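Side-chain contacts in Alpha/beta hydrolase fold protein (Chitinophaga pinensis, PDB 4PW0), which probably acts as a hydrolase of the alpha/beta hydrolase fold family, although its substrate is not established: residues Q17-N22 with T97-R102; T80-V85 with T89-E94; I131-A136 with E270-Q275; N241-F246 with A252-Y257. All blocks are in the same frame, centred on the assembly; numbering follows the deposited sequence. Where two conformers were deposited one is given.

Interaction 1: Q17-N22 with T97-R102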
loop_
_atom_site.group_PDB
_atom_site.type_symbol
_atom_site.label_atom_id
_atom_site.label_comp_id
_atom_site.label_asym_id
_atom_site.label_seq_id
_atom_site.Cartn_x
_atom_site.Cartn_y
_atom_site.Cartn_z
ATOM N N GLN A 17 -19.082 -27.882 0.803
ATOM C CA GLN A 17 -20.423 -27.897 1.360
ATOM C C GLN A 17 -21.414 -27.358 0.344
ATOM O O GLN A 17 -21.037 -26.707 -0.644
ATOM C CB GLN A 17 -20.483 -27.113 2.648
ATOM C CG GLN A 17 -19.541 -27.648 3.714
ATOM C CD GLN A 17 -19.681 -26.934 5.044
ATOM O OE1 GLN A 17 -18.788 -26.186 5.483
ATOM N NE2 GLN A 17 -20.809 -27.131 5.687
ATOM N N TYR A 18 -22.684 -27.669 0.558
ATOM C CA TYR A 18 -23.712 -27.306 -0.381
ATOM C C TYR A 18 -24.889 -26.774 0.393
ATOM O O TYR A 18 -25.238 -27.285 1.492
ATOM C CB TYR A 18 -24.143 -28.493 -1.262
ATOM C CG TYR A 18 -23.013 -29.178 -1.970
ATOM C CD1 TYR A 18 -22.493 -28.690 -3.189
ATOM C CD2 TYR A 18 -22.383 -30.248 -1.379
ATOM C CE1 TYR A 18 -21.412 -29.312 -3.770
ATOM C CE2 TYR A 18 -21.296 -30.869 -1.960
ATOM C CZ TYR A 18 -20.818 -30.396 -3.160
ATOM O OH TYR A 18 -19.724 -31.022 -3.714
ATOM N N ILE A 19 -25.518 -25.754 -0.168
ATOM C CA ILE A 19 -26.743 -25.187 0.400
ATOM C C ILE A 19 -27.733 -24.862 -0.704
ATOM O O ILE A 19 -27.371 -24.258 -1.725
ATOM C CB ILE A 19 -26.507 -23.985 1.334
ATOM C CG1 ILE A 19 -27.821 -23.556 2.011
ATOM C CG2 ILE A 19 -25.878 -22.800 0.598
ATOM C CD1 ILE A 19 -27.616 -22.602 3.165
ATOM N N GLU A 20 -28.982 -25.317 -0.523
ATOM C CA GLU A 20 -30.032 -25.120 -1.506
ATOM C C GLU A 20 -30.785 -23.842 -1.152
ATOM O O GLU A 20 -31.234 -23.674 0.004
ATOM C CB GLU A 20 -30.971 -26.333 -1.518
ATOM C CG GLU A 20 -30.278 -27.689 -1.727
ATOM C CD GLU A 20 -30.145 -28.086 -3.189
ATOM O OE1 GLU A 20 -30.892 -27.545 -4.029
ATOM O OE2 GLU A 20 -29.306 -28.957 -3.512
ATOM N N VAL A 21 -30.899 -22.935 -2.129
ATOM C CA VAL A 21 -31.461 -21.591 -1.931
ATOM C C VAL A 21 -32.320 -21.218 -3.145
ATOM O O VAL A 21 -31.796 -21.133 -4.253
ATOM C CB VAL A 21 -30.297 -20.549 -1.882
ATOM C CG1 VAL A 21 -30.828 -19.174 -1.564
ATOM C CG2 VAL A 21 -29.234 -20.927 -0.846
ATOM N N ASN A 22 -33.635 -21.064 -2.990
ATOM C CA ASN A 22 -34.463 -20.584 -4.106
ATOM C C ASN A 22 -34.218 -21.399 -5.392
ATOM O O ASN A 22 -34.087 -20.828 -6.495
ATOM C CB ASN A 22 -34.174 -19.079 -4.332
ATOM C CG ASN A 22 -35.065 -18.432 -5.384
ATOM O OD1 ASN A 22 -36.228 -18.813 -5.581
ATOM N ND2 ASN A 22 -34.519 -17.414 -6.059
ATOM N N THR A 97 -27.174 -14.794 2.702
ATOM C CA THR A 97 -28.264 -14.697 3.659
ATOM C C THR A 97 -28.811 -16.088 4.036
ATOM O O THR A 97 -29.161 -16.288 5.219
ATOM C CB THR A 97 -29.350 -13.732 3.188
ATOM O OG1 THR A 97 -29.795 -14.101 1.883
ATOM C CG2 THR A 97 -28.819 -12.330 3.178
ATOM N N ALA A 98 -28.795 -17.053 3.111
ATOM C CA ALA A 98 -29.201 -18.442 3.422
ATOM C C ALA A 98 -28.295 -19.091 4.458
ATOM O O ALA A 98 -28.740 -19.953 5.219
ATOM C CB ALA A 98 -29.295 -19.295 2.182
ATOM N N LEU A 99 -27.019 -18.683 4.495
ATOM C CA LEU A 99 -26.101 -19.163 5.533
ATOM C C LEU A 99 -26.334 -18.510 6.910
ATOM O O LEU A 99 -25.694 -18.877 7.901
ATOM C CB LEU A 99 -24.645 -18.929 5.126
ATOM C CG LEU A 99 -24.089 -19.732 3.963
ATOM C CD1 LEU A 99 -22.653 -19.270 3.757
ATOM C CD2 LEU A 99 -24.142 -21.221 4.248
ATOM N N GLY A 100 -27.177 -17.500 6.957
ATOM C CA GLY A 100 -27.472 -16.780 8.200
ATOM C C GLY A 100 -26.500 -15.640 8.509
ATOM O O GLY A 100 -26.453 -15.141 9.648
ATOM N N ILE A 101 -25.717 -15.233 7.492
ATOM C CA ILE A 101 -24.702 -14.206 7.703
ATOM C C ILE A 101 -25.301 -12.868 7.306
ATOM O O ILE A 101 -25.724 -12.692 6.170
ATOM C CB ILE A 101 -23.406 -14.532 6.941
ATOM C CG1 ILE A 101 -22.853 -15.884 7.399
ATOM C CG2 ILE A 101 -22.404 -13.395 7.088
ATOM C CD1 ILE A 101 -21.772 -16.461 6.515
ATOM N N ARG A 102 -25.365 -11.943 8.271
ATOM C CA ARG A 102 -26.028 -10.641 8.159
ATOM C C ARG A 102 -25.091 -9.458 8.033
ATOM O O ARG A 102 -25.518 -8.370 7.679
ATOM C CB ARG A 102 -26.877 -10.382 9.436
ATOM C CG ARG A 102 -27.935 -11.435 9.752
ATOM C CD ARG A 102 -28.706 -11.862 8.503
ATOM N NE ARG A 102 -29.964 -11.128 8.298
ATOM C CZ ARG A 102 -30.318 -10.450 7.194
ATOM N NH1 ARG A 102 -29.497 -10.331 6.132
ATOM N NH2 ARG A 102 -31.510 -9.850 7.157
#
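The methyl of A98 is met by two branched side chains of strand 17-21. V21 presses CG2 against A98 CB at 3.4 Å, closer than usual for two carbons, while its CG1 stands 4.0 Å from the same A98 CB, so the fork of the valine straddles one methyl. I19 reaches in with its longer arm. Because CG1 is anti to the backbone N (chi1 -173°) and the chain is again extended at chi2, CD1 is carried well out from the strand, and it ends 3.8 Å from A98 CB. The same I19 CD1 also lies over the end of the helix, 3.5 Å from A98 O, and meets the L99 branch at CD2 across 3.9 Å. L99 does not aim its CB at the strand; it is the end of its side chain that swings nearer. In the alpha/beta hydrolase fold of this protein, the contact fastens an outermost strand of the mixed sheet to the last turn of helix 85-98. I19 and V21 share one side of that strand, with E20 turned to the other, and the small alanine lets the helix come close to the beta-branched pair. Further out, F95 and E94 extend the helical surface beneath I19 and V21, and Y28 of strand 24-31 packs on L99. The helix itself stops in a Schellman motif: G100 takes up a positive phi of 87°, where a side chain would be jammed against the preceding carbonyl oxygen, and its N bonds to T97 O at 2.9 Å.

Interaction 2: T80-V85 with T89-E94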
loop_
_atom_site.group_PDB
_atom_site.type_symbol
_atom_site.label_atom_id
_atom_site.label_comp_id
_atom_site.label_asym_id
_atom_site.label_seq_id
_atom_site.Cartn_x
_atom_site.Cartn_y
_atom_site.Cartn_z
ATOM N N THR A 80 -27.920 -21.537 -13.933
ATOM C CA THR A 80 -27.517 -20.757 -15.099
ATOM C C THR A 80 -26.852 -19.486 -14.585
ATOM O O THR A 80 -27.415 -18.763 -13.799
ATOM C CB THR A 80 -28.762 -20.368 -15.907
ATOM O OG1 THR A 80 -29.380 -21.550 -16.396
ATOM C CG2 THR A 80 -28.417 -19.534 -17.116
ATOM N N THR A 81 -25.604 -19.263 -14.974
ATOM C CA THR A 81 -24.925 -18.021 -14.595
ATOM C C THR A 81 -25.569 -16.858 -15.357
ATOM O O THR A 81 -25.701 -16.926 -16.573
ATOM C CB THR A 81 -23.440 -18.136 -14.995
ATOM O OG1 THR A 81 -22.851 -19.281 -14.381
ATOM C CG2 THR A 81 -22.652 -16.870 -14.634
ATOM N N PRO A 82 -25.949 -15.787 -14.631
ATOM C CA PRO A 82 -26.547 -14.641 -15.362
ATOM C C PRO A 82 -25.482 -13.774 -16.056
ATOM O O PRO A 82 -24.292 -13.941 -15.781
ATOM C CB PRO A 82 -27.211 -13.850 -14.255
ATOM C CG PRO A 82 -26.335 -14.105 -13.054
ATOM C CD PRO A 82 -25.860 -15.520 -13.181
ATOM N N ASP A 83 -25.925 -12.900 -16.951
ATOM C CA ASP A 83 -25.020 -12.209 -17.855
ATOM C C ASP A 83 -24.560 -10.828 -17.387
ATOM O O ASP A 83 -24.018 -10.061 -18.179
ATOM C CB ASP A 83 -25.609 -12.142 -19.278
ATOM C CG ASP A 83 -26.755 -11.181 -19.409
ATOM O OD1 ASP A 83 -27.161 -10.555 -18.419
ATOM O OD2 ASP A 83 -27.276 -11.060 -20.561
ATOM N N ASN A 84 -24.784 -10.519 -16.112
ATOM C CA ASN A 84 -24.530 -9.183 -15.603
ATOM C C ASN A 84 -24.188 -9.211 -14.116
ATOM O O ASN A 84 -24.687 -10.044 -13.337
ATOM C CB ASN A 84 -25.768 -8.295 -15.872
ATOM C CG ASN A 84 -27.023 -8.749 -15.138
ATOM O OD1 ASN A 84 -27.345 -8.268 -14.055
ATOM N ND2 ASN A 84 -27.711 -9.727 -15.715
ATOM N N VAL A 85 -23.380 -8.221 -13.715
ATOM C CA VAL A 85 -22.925 -8.108 -12.339
ATOM C C VAL A 85 -24.079 -7.915 -11.354
ATOM O O VAL A 85 -24.039 -8.464 -10.245
ATOM C CB VAL A 85 -21.855 -6.993 -12.204
ATOM C CG1 VAL A 85 -21.625 -6.624 -10.753
ATOM C CG2 VAL A 85 -20.547 -7.441 -12.878
ATOM N N THR A 89 -24.665 -10.281 -8.091
ATOM C CA THR A 89 -24.689 -9.705 -6.760
ATOM C C THR A 89 -25.955 -10.160 -6.012
ATOM O O THR A 89 -25.856 -10.547 -4.858
ATOM C CB THR A 89 -24.614 -8.163 -6.823
ATOM O OG1 THR A 89 -23.447 -7.758 -7.559
ATOM C CG2 THR A 89 -24.544 -7.578 -5.440
ATOM N N ALA A 90 -27.113 -10.111 -6.685
ATOM C CA ALA A 90 -28.357 -10.588 -6.068
ATOM C C ALA A 90 -28.273 -12.066 -5.697
ATOM O O ALA A 90 -28.687 -12.492 -4.596
ATOM C CB ALA A 90 -29.527 -10.371 -7.045
ATOM N N ASP A 91 -27.664 -12.853 -6.588
ATOM C CA ASP A 91 -27.488 -14.281 -6.335
ATOM C C ASP A 91 -26.561 -14.529 -5.143
ATOM O O ASP A 91 -26.832 -15.335 -4.240
ATOM C CB ASP A 91 -26.977 -15.017 -7.565
ATOM C CG ASP A 91 -27.980 -15.009 -8.746
ATOM O OD1 ASP A 91 -29.229 -14.800 -8.483
ATOM O OD2 ASP A 91 -27.558 -15.241 -9.910
ATOM N N ALA A 92 -25.442 -13.805 -5.101
ATOM C CA ALA A 92 -24.566 -13.948 -3.978
ATOM C C ALA A 92 -25.243 -13.611 -2.658
ATOM O O ALA A 92 -25.033 -14.257 -1.652
ATOM C CB ALA A 92 -23.297 -13.094 -4.144
ATOM N N LEU A 93 -26.045 -12.559 -2.661
ATOM C CA LEU A 93 -26.749 -12.160 -1.467
ATOM C C LEU A 93 -27.750 -13.217 -0.997
ATOM O O LEU A 93 -27.854 -13.448 0.204
ATOM C CB LEU A 93 -27.456 -10.826 -1.707
ATOM C CG LEU A 93 -26.567 -9.585 -1.636
ATOM C CD1 LEU A 93 -27.297 -8.376 -2.235
ATOM C CD2 LEU A 93 -26.126 -9.323 -0.215
ATOM N N GLU A 94 -28.430 -13.889 -1.924
ATOM C CA GLU A 94 -29.376 -14.948 -1.507
ATOM C C GLU A 94 -28.592 -16.081 -0.828
ATOM O O GLU A 94 -29.022 -16.646 0.174
ATOM C CB GLU A 94 -30.285 -15.425 -2.661
ATOM C CG GLU A 94 -29.697 -16.379 -3.691
ATOM C CD GLU A 94 -30.675 -16.936 -4.720
ATOM O OE1 GLU A 94 -31.876 -16.562 -4.689
ATOM O OE2 GLU A 94 -30.228 -17.734 -5.587
#
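V85 and T89, one helical turn apart, run their side chains at a slant to each other, with V85 CG1 3.8 Å from T89 OG1. The threonine hydroxyl is directed back along the helix: OG1 sits beside its own backbone N (chi1 -56°), and from there it donates to V85 O at 2.8 Å, arriving above the carbonyl plane. T89 N donates to that same V85 O, close to the C=O direction, at 2.9 Å. P82 and D91 approach from opposite directions, in van der Waals contact: the pyrrolidine CG rests 3.6 Å from D91 OD2, with P82 CD nearly as close, and no hydrogen bond joins them. Just before V85, where the loop after strand 66-69 leads into helix 85-98 of the alpha/beta hydrolase fold, N84 occupies the N-cap. Its OD1 takes the A87 amide, while N84 ND2 gives a nearly straight bond to D83 OD1 (2.9 Å), which probably fixes the rotation of the cap. Asparagine suits this place because one amide both accepts and donates. T89 also touches I115, Y118 and M119 of helix 111-122. V85 O thus has two donors from a single residue, which lets a polar threonine satisfy its hydroxyl within its own helix while the residue as a whole is buried against helix 111-122.

Interaction 3: I131-A136 with E270-Q275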
loop_
_atom_site.group_PDB
_atom_site.type_symbol
_atom_site.label_atom_id
_atom_site.label_comp_id
_atom_site.label_asym_id
_atom_site.label_seq_id
_atom_site.Cartn_x
_atom_site.Cartn_y
_atom_site.Cartn_z
ATOM N N ILE A 131 -12.321 -5.322 0.375
ATOM C CA ILE A 131 -11.026 -5.461 -0.315
ATOM C C ILE A 131 -11.312 -5.695 -1.797
ATOM O O ILE A 131 -12.108 -6.575 -2.133
ATOM C CB ILE A 131 -10.213 -6.630 0.247
ATOM C CG1 ILE A 131 -10.004 -6.461 1.748
ATOM C CG2 ILE A 131 -8.885 -6.750 -0.496
ATOM C CD1 ILE A 131 -9.861 -7.779 2.474
ATOM N N ILE A 132 -10.665 -4.908 -2.661
ATOM C CA ILE A 132 -10.792 -4.998 -4.107
ATOM C C ILE A 132 -9.404 -5.302 -4.653
ATOM O O ILE A 132 -8.479 -4.524 -4.421
ATOM C CB ILE A 132 -11.335 -3.708 -4.741
ATOM C CG1 ILE A 132 -12.720 -3.396 -4.224
ATOM C CG2 ILE A 132 -11.300 -3.811 -6.268
ATOM C CD1 ILE A 132 -13.233 -2.035 -4.617
ATOM N N VAL A 133 -9.288 -6.401 -5.390
ATOM C CA VAL A 133 -8.010 -6.800 -6.005
ATOM C C VAL A 133 -8.204 -6.875 -7.507
ATOM O O VAL A 133 -9.146 -7.519 -7.972
ATOM C CB VAL A 133 -7.514 -8.152 -5.493
ATOM C CG1 VAL A 133 -6.168 -8.494 -6.089
ATOM C CG2 VAL A 133 -7.501 -8.178 -3.972
ATOM N N GLY A 134 -7.318 -6.243 -8.276
ATOM C CA GLY A 134 -7.330 -6.462 -9.711
ATOM C C GLY A 134 -8.634 -6.100 -10.391
ATOM O O GLY A 134 -9.135 -6.891 -11.220
ATOM N N ALA A 135 -9.202 -4.942 -10.096
ATOM C CA ALA A 135 -10.481 -4.569 -10.682
ATOM C C ALA A 135 -10.509 -3.103 -11.100
ATOM O O ALA A 135 -9.450 -2.514 -11.369
ATOM C CB ALA A 135 -11.629 -4.965 -9.766
ATOM N N ALA A 136 -11.721 -2.549 -11.256
ATOM C CA ALA A 136 -11.871 -1.244 -11.904
ATOM C C ALA A 136 -13.304 -0.804 -11.648
ATOM O O ALA A 136 -14.178 -1.644 -11.433
ATOM C CB ALA A 136 -11.606 -1.329 -13.410
ATOM N N GLU A 270 2.136 -13.352 0.542
ATOM C CA GLU A 270 2.403 -13.051 1.937
ATOM C C GLU A 270 2.340 -11.542 2.260
ATOM O O GLU A 270 1.858 -11.121 3.324
ATOM C CB GLU A 270 3.722 -13.667 2.372
ATOM C CG GLU A 270 3.632 -15.182 2.376
ATOM C CD GLU A 270 4.738 -15.860 3.132
ATOM O OE1 GLU A 270 5.897 -15.416 3.044
ATOM O OE2 GLU A 270 4.418 -16.859 3.801
ATOM N N LEU A 271 2.762 -10.725 1.286
ATOM C CA LEU A 271 2.608 -9.281 1.409
ATOM C C LEU A 271 1.093 -8.947 1.493
ATOM O O LEU A 271 0.647 -8.165 2.334
ATOM C CB LEU A 271 3.235 -8.599 0.213
ATOM C CG LEU A 271 3.075 -7.101 0.059
ATOM C CD1 LEU A 271 3.632 -6.335 1.235
ATOM C CD2 LEU A 271 3.711 -6.632 -1.262
ATOM N N PHE A 272 0.339 -9.544 0.574
ATOM C CA PHE A 272 -1.115 -9.310 0.563
ATOM C C PHE A 272 -1.763 -9.689 1.891
ATOM O O PHE A 272 -2.575 -8.943 2.422
ATOM C CB PHE A 272 -1.763 -10.068 -0.594
ATOM C CG PHE A 272 -3.251 -9.920 -0.628
ATOM C CD1 PHE A 272 -3.825 -8.768 -1.107
ATOM C CD2 PHE A 272 -4.079 -10.915 -0.135
ATOM C CE1 PHE A 272 -5.194 -8.608 -1.130
ATOM C CE2 PHE A 272 -5.456 -10.744 -0.137
ATOM C CZ PHE A 272 -6.027 -9.601 -0.632
ATOM N N VAL A 273 -1.434 -10.885 2.391
ATOM C CA VAL A 273 -2.008 -11.313 3.680
ATOM C C VAL A 273 -1.635 -10.348 4.790
ATOM O O VAL A 273 -2.477 -9.949 5.597
ATOM C CB VAL A 273 -1.584 -12.743 4.017
ATOM C CG1 VAL A 273 -1.936 -13.077 5.455
ATOM C CG2 VAL A 273 -2.221 -13.727 3.059
ATOM N N SER A 274 -0.356 -9.947 4.843
ATOM C CA SER A 274 0.080 -9.028 5.893
ATOM C C SER A 274 -0.692 -7.712 5.881
ATOM O O SER A 274 -1.189 -7.214 6.908
ATOM C CB SER A 274 1.551 -8.762 5.769
ATOM O OG SER A 274 1.962 -7.827 6.761
ATOM N N GLN A 275 -0.844 -7.186 4.678
ATOM C CA GLN A 275 -1.567 -5.914 4.540
ATOM C C GLN A 275 -3.044 -6.037 4.852
ATOM O O GLN A 275 -3.619 -5.155 5.546
ATOM C CB GLN A 275 -1.367 -5.359 3.138
ATOM C CG GLN A 275 0.038 -4.936 2.873
ATOM C CD GLN A 275 0.167 -4.188 1.572
ATOM O OE1 GLN A 275 -0.598 -4.379 0.659
ATOM N NE2 GLN A 275 1.229 -3.343 1.504
#
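The ring of F272 meets I131 at its edge: I131 CG2 lies near the ring plane, 4.0 Å from F272 CZ. V133 CG2 comes to the same end of the ring on a slant, 3.7 Å from F272 CE1 and 3.9 Å from F272 CZ. A second ring, that of F265, meets F272 edge-to-face. F272 projects its ring from the helix with CG anti to the backbone N (chi1 178°), which carries CZ across to the strand although the CA atoms of V133 and F272 are 9.8 Å apart. On the strand, I131 and V133 turn to this side and I132 to the other, in the usual beta manner. Each offers a methyl rather than a long chain, and beta-branched residues suit the extended backbone of a strand. The V133 and F272 side chains approach from opposite directions, whereas that of I131 runs obliquely to F272. The contact is made by apolar groups and lies in the interior. Were F272 replaced by an alanine, the CG2 methyls of I131 and V133 would probably lose their ring partner and F265 its aromatic mate, opening a gap between helix and strand. F272 belongs to helix 269-282, which packs on one face of the sheet at strand 127-133. The ring also reaches L107 and V229 on the two flanking strands, 104-109 and 226-231, while I131 touches T276, F279 and L280 farther along the helix. L271 and S274 pack on Y278 of the second subunit.

Interaction 4: N241-F246 with A252-Y257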
loop_
_atom_site.group_PDB
_atom_site.type_symbol
_atom_site.label_atom_id
_atom_site.label_comp_id
_atom_site.label_asym_id
_atom_site.label_seq_id
_atom_site.Cartn_x
_atom_site.Cartn_y
_atom_site.Cartn_z
ATOM N N ASN A 241 -6.665 2.544 -13.303
ATOM C CA ASN A 241 -8.036 2.469 -12.787
ATOM C C ASN A 241 -8.140 2.126 -11.295
ATOM O O ASN A 241 -9.176 2.402 -10.666
ATOM C CB ASN A 241 -8.903 1.560 -13.629
ATOM C CG ASN A 241 -9.247 2.201 -14.943
ATOM O OD1 ASN A 241 -9.489 3.427 -15.004
ATOM N ND2 ASN A 241 -9.308 1.403 -15.987
ATOM N N SER A 242 -7.078 1.555 -10.723
ATOM C CA SER A 242 -7.034 1.357 -9.288
ATOM C C SER A 242 -6.682 2.660 -8.573
ATOM O O SER A 242 -7.192 2.923 -7.454
ATOM C CB SER A 242 -6.079 0.228 -8.924
ATOM O OG SER A 242 -6.634 -1.031 -9.318
ATOM N N TYR A 243 -5.816 3.455 -9.178
ATOM C CA TYR A 243 -5.619 4.826 -8.703
ATOM C C TYR A 243 -6.923 5.618 -8.787
ATOM O O TYR A 243 -7.274 6.358 -7.860
ATOM C CB TYR A 243 -4.465 5.510 -9.429
ATOM C CG TYR A 243 -4.108 6.888 -8.905
ATOM C CD1 TYR A 243 -3.913 7.107 -7.583
ATOM C CD2 TYR A 243 -4.037 7.976 -9.750
ATOM C CE1 TYR A 243 -3.600 8.326 -7.093
ATOM C CE2 TYR A 243 -3.754 9.226 -9.258
ATOM C CZ TYR A 243 -3.504 9.361 -7.902
ATOM O OH TYR A 243 -3.158 10.556 -7.358
ATOM N N GLU A 244 -7.700 5.431 -9.857
ATOM C CA GLU A 244 -9.014 6.070 -9.945
ATOM C C GLU A 244 -9.947 5.651 -8.830
ATOM O O GLU A 244 -10.637 6.496 -8.235
ATOM C CB GLU A 244 -9.714 5.787 -11.289
ATOM C CG GLU A 244 -9.148 6.595 -12.435
ATOM C CD GLU A 244 -9.585 8.057 -12.409
ATOM O OE1 GLU A 244 -10.332 8.451 -11.467
ATOM O OE2 GLU A 244 -9.198 8.799 -13.335
ATOM N N LEU A 245 -9.987 4.360 -8.508
ATOM C CA LEU A 245 -10.768 3.903 -7.359
ATOM C C LEU A 245 -10.340 4.639 -6.101
ATOM O O LEU A 245 -11.180 5.112 -5.308
ATOM C CB LEU A 245 -10.693 2.372 -7.144
ATOM C CG LEU A 245 -11.512 1.497 -8.097
ATOM C CD1 LEU A 245 -11.060 0.070 -7.999
ATOM C CD2 LEU A 245 -13.008 1.609 -7.789
ATOM N N PHE A 246 -9.048 4.709 -5.868
ATOM C CA PHE A 246 -8.501 5.369 -4.681
ATOM C C PHE A 246 -8.890 6.863 -4.653
ATOM O O PHE A 246 -9.275 7.396 -3.589
ATOM C CB PHE A 246 -6.969 5.259 -4.677
ATOM C CG PHE A 246 -6.297 6.114 -3.631
ATOM C CD1 PHE A 246 -6.256 5.727 -2.297
ATOM C CD2 PHE A 246 -5.739 7.326 -3.995
ATOM C CE1 PHE A 246 -5.704 6.559 -1.340
ATOM C CE2 PHE A 246 -5.190 8.148 -3.041
ATOM C CZ PHE A 246 -5.167 7.749 -1.704
ATOM N N ALA A 252 -10.473 4.831 0.992
ATOM C CA ALA A 252 -9.701 3.705 0.443
ATOM C C ALA A 252 -8.210 3.874 0.682
ATOM O O ALA A 252 -7.634 4.954 0.459
ATOM C CB ALA A 252 -9.944 3.508 -1.061
ATOM N N ILE A 253 -7.593 2.761 1.082
ATOM C CA ILE A 253 -6.135 2.630 1.058
ATOM C C ILE A 253 -5.768 1.932 -0.262
ATOM O O ILE A 253 -6.420 0.970 -0.658
ATOM C CB ILE A 253 -5.640 1.758 2.237
ATOM C CG1 ILE A 253 -5.980 2.354 3.583
ATOM C CG2 ILE A 253 -4.168 1.433 2.099
ATOM C CD1 ILE A 253 -6.029 1.344 4.710
ATOM N N LEU A 254 -4.746 2.433 -0.950
ATOM C CA LEU A 254 -4.250 1.771 -2.155
ATOM C C LEU A 254 -2.910 1.129 -1.867
ATOM O O LEU A 254 -2.043 1.763 -1.226
ATOM C CB LEU A 254 -4.018 2.801 -3.279
ATOM C CG LEU A 254 -3.551 2.284 -4.618
ATOM C CD1 LEU A 254 -4.566 1.378 -5.272
ATOM C CD2 LEU A 254 -3.204 3.450 -5.537
ATOM N N SER A 255 -2.684 -0.065 -2.400
ATOM C CA SER A 255 -1.359 -0.698 -2.483
ATOM C C SER A 255 -1.096 -1.112 -3.925
ATOM O O SER A 255 -1.920 -1.816 -4.513
ATOM C CB SER A 255 -1.339 -1.977 -1.606
ATOM O OG SER A 255 -1.240 -1.749 -0.188
ATOM N N LEU A 256 0.036 -0.677 -4.479
ATOM C CA LEU A 256 0.480 -1.166 -5.773
ATOM C C LEU A 256 1.773 -1.966 -5.603
ATOM O O LEU A 256 2.706 -1.552 -4.895
ATOM C CB LEU A 256 0.720 -0.045 -6.775
ATOM C CG LEU A 256 -0.439 0.879 -7.074
ATOM C CD1 LEU A 256 -0.038 1.907 -8.115
ATOM C CD2 LEU A 256 -1.652 0.100 -7.508
ATOM N N TYR A 257 1.790 -3.124 -6.265
ATOM C CA TYR A 257 2.894 -4.086 -6.131
ATOM C C TYR A 257 3.812 -4.089 -7.368
ATOM O O TYR A 257 3.319 -3.979 -8.487
ATOM C CB TYR A 257 2.372 -5.514 -5.870
ATOM C CG TYR A 257 1.553 -5.715 -4.609
ATOM C CD1 TYR A 257 1.528 -4.799 -3.579
ATOM C CD2 TYR A 257 0.843 -6.906 -4.433
ATOM C CE1 TYR A 257 0.800 -5.013 -2.401
ATOM C CE2 TYR A 257 0.119 -7.116 -3.291
ATOM C CZ TYR A 257 0.078 -6.208 -2.297
ATOM O OH TYR A 257 -0.676 -6.475 -1.152
HETATM O O HOH W 1 -9.312 6.963 -0.728
#
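With CG anti to the backbone N in both F246 (chi1 170°) and L254 (chi1 -178°), each side chain leaves its backbone extended, and the two cross at about a right angle between helix and strand. These are the helix and the second strand of the beta-alpha-beta unit 226-231, 240-248, 252-257 of the alpha/beta hydrolase fold, with strand 252-257 outermost in the sheet within this chain. The short segments run nearly antiparallel, at 159°, with their axes 8.5 Å apart. F246 CD1 rests 3.8 Å from L254 CB. The leucine then forks: CD1 goes to the S242 backbone, 3.7 Å from its O, while CD2 touches the edge of the Y243 ring near its plane, 4.2 Å from Y243 CD1. Leucine fits because its two methyls can serve two residues of one helical turn, and the small S242 leaves room for one of them. Trimming F246 to an alanine would probably open a gap beside L254 CB and strip L256 of the second subunit of a packing partner. That neighbour matters, for strand 252-257 pairs antiparallel with a strand of the second subunit, and the sheet runs on across the interface. Near the turn, a water bonds to F246 O at 2.9 Å and accepts from A252 N at 3.0 Å. Close by, A252 O lies near the plane of the F246 ring, at its edge, 3.1 Å from F246 CE1.

From the N terminus, interaction 1 closes the first long loop, bringing strand 17-21, outermost in the sheet, back against the end of helix 85-98. Interaction 2 is nested inside that loop and lies at the start of the same helix; the two touch where N22 ND2 probably bonds to E94 OE1, in the conformers given. Both close before interaction 3 opens. That contact, whose closest ends are 134 residues apart, joins strand 127-133 to helix 269-282 and encloses interaction 4, a short closure of helix 240-248 on the other outermost strand within the chain. Interactions 3 and 4 meet through Q275 OE1, probably hydrogen-bonded to Y257 OH and S255 OG, and both border the second subunit. Interactions 1 and 4 lie on opposite sides of the chain's centre.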